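Local coordinates for putative citrate lyase (Ralstonia eutropha, PDB 3QQW), which probably acts as a magnesium-dependent lyase of the citrate lyase family, perhaps cleaving (S)-citramalyl-CoA, at residues A23-I35 with Y45-D57. Numbering follows the deposited sequence.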
# COMPACT_ATOMS: atom_id res chain seq x y z
N ALA C 23 -19.54 -17.57 -9.70
CA ALA C 23 -19.73 -17.05 -11.04
C ALA C 23 -18.90 -15.79 -11.20
O ALA C 23 -18.75 -15.01 -10.26
CB ALA C 23 -21.20 -16.76 -11.26
N ALA C 24 -18.35 -15.62 -12.38
CA ALA C 24 -17.52 -14.47 -12.75
C ALA C 24 -18.31 -13.17 -12.79
O ALA C 24 -17.75 -12.08 -12.73
CB ALA C 24 -16.92 -14.74 -14.11
N CYS C 25 -19.64 -13.28 -12.88
CA CYS C 25 -20.51 -12.13 -13.05
C CYS C 25 -21.66 -12.11 -12.06
O CYS C 25 -22.25 -13.14 -11.76
CB CYS C 25 -21.03 -12.10 -14.48
SG CYS C 25 -22.05 -10.66 -14.86
N GLU C 26 -21.99 -10.90 -11.62
CA GLU C 26 -23.09 -10.65 -10.69
C GLU C 26 -23.96 -9.56 -11.27
O GLU C 26 -23.53 -8.40 -11.31
CB GLU C 26 -22.58 -10.29 -9.29
CG GLU C 26 -23.69 -10.32 -8.25
CD GLU C 26 -23.24 -9.97 -6.85
OE1 GLU C 26 -22.43 -10.73 -6.29
OE2 GLU C 26 -23.70 -8.94 -6.31
N HIS C 27 -25.15 -9.93 -11.73
CA HIS C 27 -26.08 -9.01 -12.38
C HIS C 27 -27.08 -8.42 -11.38
O HIS C 27 -27.68 -9.15 -10.60
CB HIS C 27 -26.80 -9.70 -13.54
CG HIS C 27 -27.63 -8.78 -14.34
ND1 HIS C 27 -27.06 -7.88 -15.24
CD2 HIS C 27 -28.97 -8.61 -14.35
CE1 HIS C 27 -28.07 -7.20 -15.75
NE2 HIS C 27 -29.24 -7.61 -15.25
N PHE C 28 -27.23 -7.09 -11.39
CA PHE C 28 -28.17 -6.39 -10.52
C PHE C 28 -29.46 -6.09 -11.25
O PHE C 28 -29.42 -5.75 -12.42
CB PHE C 28 -27.56 -5.08 -10.00
CG PHE C 28 -26.63 -5.34 -8.84
CD1 PHE C 28 -25.44 -6.05 -9.03
CD2 PHE C 28 -26.96 -4.91 -7.57
CE1 PHE C 28 -24.61 -6.33 -7.95
CE2 PHE C 28 -26.09 -5.13 -6.50
CZ PHE C 28 -24.93 -5.85 -6.70
N ALA C 29 -30.60 -6.21 -10.52
CA ALA C 29 -31.98 -5.96 -10.97
C ALA C 29 -32.78 -5.49 -9.75
O ALA C 29 -32.71 -6.13 -8.70
CB ALA C 29 -32.60 -7.21 -11.59
N GLY C 30 -33.43 -4.34 -9.87
CA GLY C 30 -34.15 -3.69 -8.78
C GLY C 30 -35.65 -3.82 -8.81
O GLY C 30 -36.29 -3.59 -7.79
N SER C 31 -36.24 -4.14 -9.97
CA SER C 31 -37.68 -4.31 -10.10
C SER C 31 -38.05 -5.78 -10.25
O SER C 31 -37.23 -6.57 -10.70
CB SER C 31 -38.18 -3.53 -11.31
OG SER C 31 -37.75 -4.13 -12.52
N GLU C 32 -39.30 -6.13 -9.92
CA GLU C 32 -39.83 -7.50 -10.06
C GLU C 32 -39.67 -8.01 -11.51
O GLU C 32 -39.25 -9.15 -11.71
CB GLU C 32 -41.31 -7.54 -9.65
CG GLU C 32 -41.87 -8.95 -9.63
CD GLU C 32 -43.29 -9.09 -9.13
OE1 GLU C 32 -43.74 -8.24 -8.34
OE2 GLU C 32 -43.96 -10.06 -9.55
N LYS C 33 -40.01 -7.16 -12.50
CA LYS C 33 -39.90 -7.45 -13.93
C LYS C 33 -38.46 -7.82 -14.30
O LYS C 33 -38.22 -8.89 -14.86
CB LYS C 33 -40.38 -6.23 -14.76
N LEU C 34 -37.49 -6.93 -13.95
CA LEU C 34 -36.09 -7.14 -14.26
C LEU C 34 -35.47 -8.31 -13.47
O LEU C 34 -34.60 -8.98 -14.03
CB LEU C 34 -35.27 -5.87 -14.07
CG LEU C 34 -35.60 -4.74 -15.04
CD1 LEU C 34 -34.94 -3.46 -14.60
CD2 LEU C 34 -35.19 -5.07 -16.47
N ILE C 35 -35.94 -8.58 -12.22
CA ILE C 35 -35.48 -9.71 -11.43
C ILE C 35 -35.93 -11.01 -12.15
O ILE C 35 -35.11 -11.90 -12.39
CB ILE C 35 -35.97 -9.63 -9.95
CG1 ILE C 35 -35.17 -8.55 -9.15
CG2 ILE C 35 -35.88 -11.00 -9.25
CD1 ILE C 35 -35.94 -7.93 -7.89
N TYR C 45 -28.79 -18.90 -20.20
CA TYR C 45 -27.33 -18.89 -20.22
C TYR C 45 -26.69 -19.97 -19.37
O TYR C 45 -25.54 -20.34 -19.62
CB TYR C 45 -26.82 -17.54 -19.67
CG TYR C 45 -26.88 -16.31 -20.55
CD1 TYR C 45 -27.44 -16.35 -21.82
CD2 TYR C 45 -26.36 -15.09 -20.11
CE1 TYR C 45 -27.48 -15.21 -22.64
CE2 TYR C 45 -26.37 -13.95 -20.91
CZ TYR C 45 -26.93 -14.01 -22.18
OH TYR C 45 -26.94 -12.86 -22.92
N GLY C 46 -27.39 -20.39 -18.34
CA GLY C 46 -26.88 -21.28 -17.31
C GLY C 46 -26.45 -20.39 -16.17
O GLY C 46 -26.30 -19.17 -16.38
N PRO C 47 -26.25 -20.93 -14.94
CA PRO C 47 -25.89 -20.05 -13.81
C PRO C 47 -24.44 -19.50 -13.89
O PRO C 47 -23.69 -19.53 -12.91
CB PRO C 47 -26.13 -20.93 -12.58
CG PRO C 47 -25.92 -22.33 -13.07
CD PRO C 47 -26.38 -22.34 -14.50
N VAL C 48 -24.07 -18.94 -15.06
CA VAL C 48 -22.75 -18.30 -15.35
C VAL C 48 -22.69 -16.94 -14.67
O VAL C 48 -21.63 -16.34 -14.57
CB VAL C 48 -22.40 -18.21 -16.87
CG1 VAL C 48 -22.29 -19.59 -17.49
CG2 VAL C 48 -23.38 -17.32 -17.64
N PHE C 49 -23.84 -16.47 -14.18
CA PHE C 49 -23.94 -15.22 -13.45
C PHE C 49 -24.94 -15.36 -12.31
O PHE C 49 -25.92 -16.13 -12.42
CB PHE C 49 -24.32 -14.04 -14.37
CG PHE C 49 -25.74 -14.07 -14.89
CD1 PHE C 49 -26.09 -14.86 -15.99
CD2 PHE C 49 -26.73 -13.28 -14.31
CE1 PHE C 49 -27.40 -14.85 -16.48
CE2 PHE C 49 -28.04 -13.30 -14.79
CZ PHE C 49 -28.36 -14.07 -15.88
N ASP C 50 -24.68 -14.63 -11.21
CA ASP C 50 -25.58 -14.54 -10.08
C ASP C 50 -26.49 -13.33 -10.27
O ASP C 50 -26.15 -12.41 -11.00
CB ASP C 50 -24.79 -14.43 -8.78
CG ASP C 50 -24.10 -15.69 -8.33
OD1 ASP C 50 -24.54 -16.80 -8.74
OD2 ASP C 50 -23.16 -15.58 -7.52
N VAL C 51 -27.65 -13.32 -9.60
CA VAL C 51 -28.56 -12.19 -9.67
C VAL C 51 -28.63 -11.55 -8.30
O VAL C 51 -28.89 -12.23 -7.32
CB VAL C 51 -29.95 -12.61 -10.19
CG1 VAL C 51 -30.94 -11.45 -10.15
CG2 VAL C 51 -29.86 -13.18 -11.59
N THR C 52 -28.40 -10.24 -8.22
CA THR C 52 -28.59 -9.53 -6.97
C THR C 52 -29.86 -8.71 -7.09
O THR C 52 -29.97 -7.84 -7.95
CB THR C 52 -27.38 -8.66 -6.56
OG1 THR C 52 -26.21 -9.48 -6.56
CG2 THR C 52 -27.54 -8.07 -5.17
N CYS C 53 -30.83 -9.03 -6.24
CA CYS C 53 -32.08 -8.28 -6.13
C CYS C 53 -31.77 -7.09 -5.30
O CYS C 53 -31.40 -7.21 -4.12
CB CYS C 53 -33.19 -9.13 -5.53
SG CYS C 53 -33.41 -10.71 -6.37
N ASP C 54 -31.72 -5.96 -5.95
CA ASP C 54 -31.30 -4.74 -5.32
C ASP C 54 -32.42 -4.11 -4.48
O ASP C 54 -33.42 -3.74 -5.03
CB ASP C 54 -30.81 -3.77 -6.40
CG ASP C 54 -29.85 -2.74 -5.86
OD1 ASP C 54 -29.73 -2.62 -4.61
OD2 ASP C 54 -29.22 -2.04 -6.67
N CYS C 55 -32.24 -4.00 -3.15
CA CYS C 55 -33.19 -3.32 -2.24
C CYS C 55 -32.72 -1.92 -2.10
O CYS C 55 -33.48 -1.00 -2.40
CB CYS C 55 -33.31 -4.02 -0.88
SG CYS C 55 -34.28 -5.54 -0.91
N GLU C 56 -31.41 -1.78 -1.74
CA GLU C 56 -30.63 -0.56 -1.54
C GLU C 56 -30.98 0.53 -2.55
O GLU C 56 -31.39 1.62 -2.14
CB GLU C 56 -29.12 -0.86 -1.60
CG GLU C 56 -28.31 0.07 -0.73
CD GLU C 56 -27.19 0.84 -1.39
OE1 GLU C 56 -26.48 0.27 -2.25
OE2 GLU C 56 -26.97 2.01 -0.98
N ASP C 57 -30.85 0.23 -3.87
CA ASP C 57 -31.18 1.17 -4.94
C ASP C 57 -32.63 0.96 -5.41
O ASP C 57 -33.30 1.95 -5.73
CB ASP C 57 -30.21 1.06 -6.14
CG ASP C 57 -28.79 1.60 -5.94
OD1 ASP C 57 -28.54 2.25 -4.89
OD2 ASP C 57 -27.94 1.39 -6.83
O HOH W 1 -19.33 -17.37 -14.40
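Thr52 sits between Glu26 and Phe28 on the neighbouring strand and meets them with all three side-chain atoms, CB and CG2 against the ring and OG1 against Glu26. Its CB lies over the centre of the Phe28 ring, 3.7 Å from the centroid and 9° off the normal, a CH-pi contact. From there CG2 continues past the rim, 3.5 Å from Phe28 CE2. The other branch, OG1, stands beside the backbone N (chi1 -53°) and turns to Glu26, donating to OE2 at 2.6 Å from above the carboxylate plane; Tyr114 OH is also hydrogen-bonded to OG1. Glu26 reaches this hydroxyl through an extended chain, while its OE1 forms a salt bridge with Arg251, which also bridges to Asp50 OD2; Asp50 OD1 is held by Arg84. Farther along, Asp54 OD2 lies at the Phe28 ring edge, 3.8 Å from CD2, and salt-bridges Arg88, a predicted substrate-binding residue.

On the other face, Ile35 of helix 32-45 sets CG2 3.8 Å from Cys53 SG. The strands run parallel, joined by five backbone hydrogen bonds from Asp50 N-Cys25 O to Asp54 N-Ala29 O. With helix 32-45 they make the first beta-alpha-beta unit of a TIM barrel, Glu26, Phe28 and Thr52 turned into its interior.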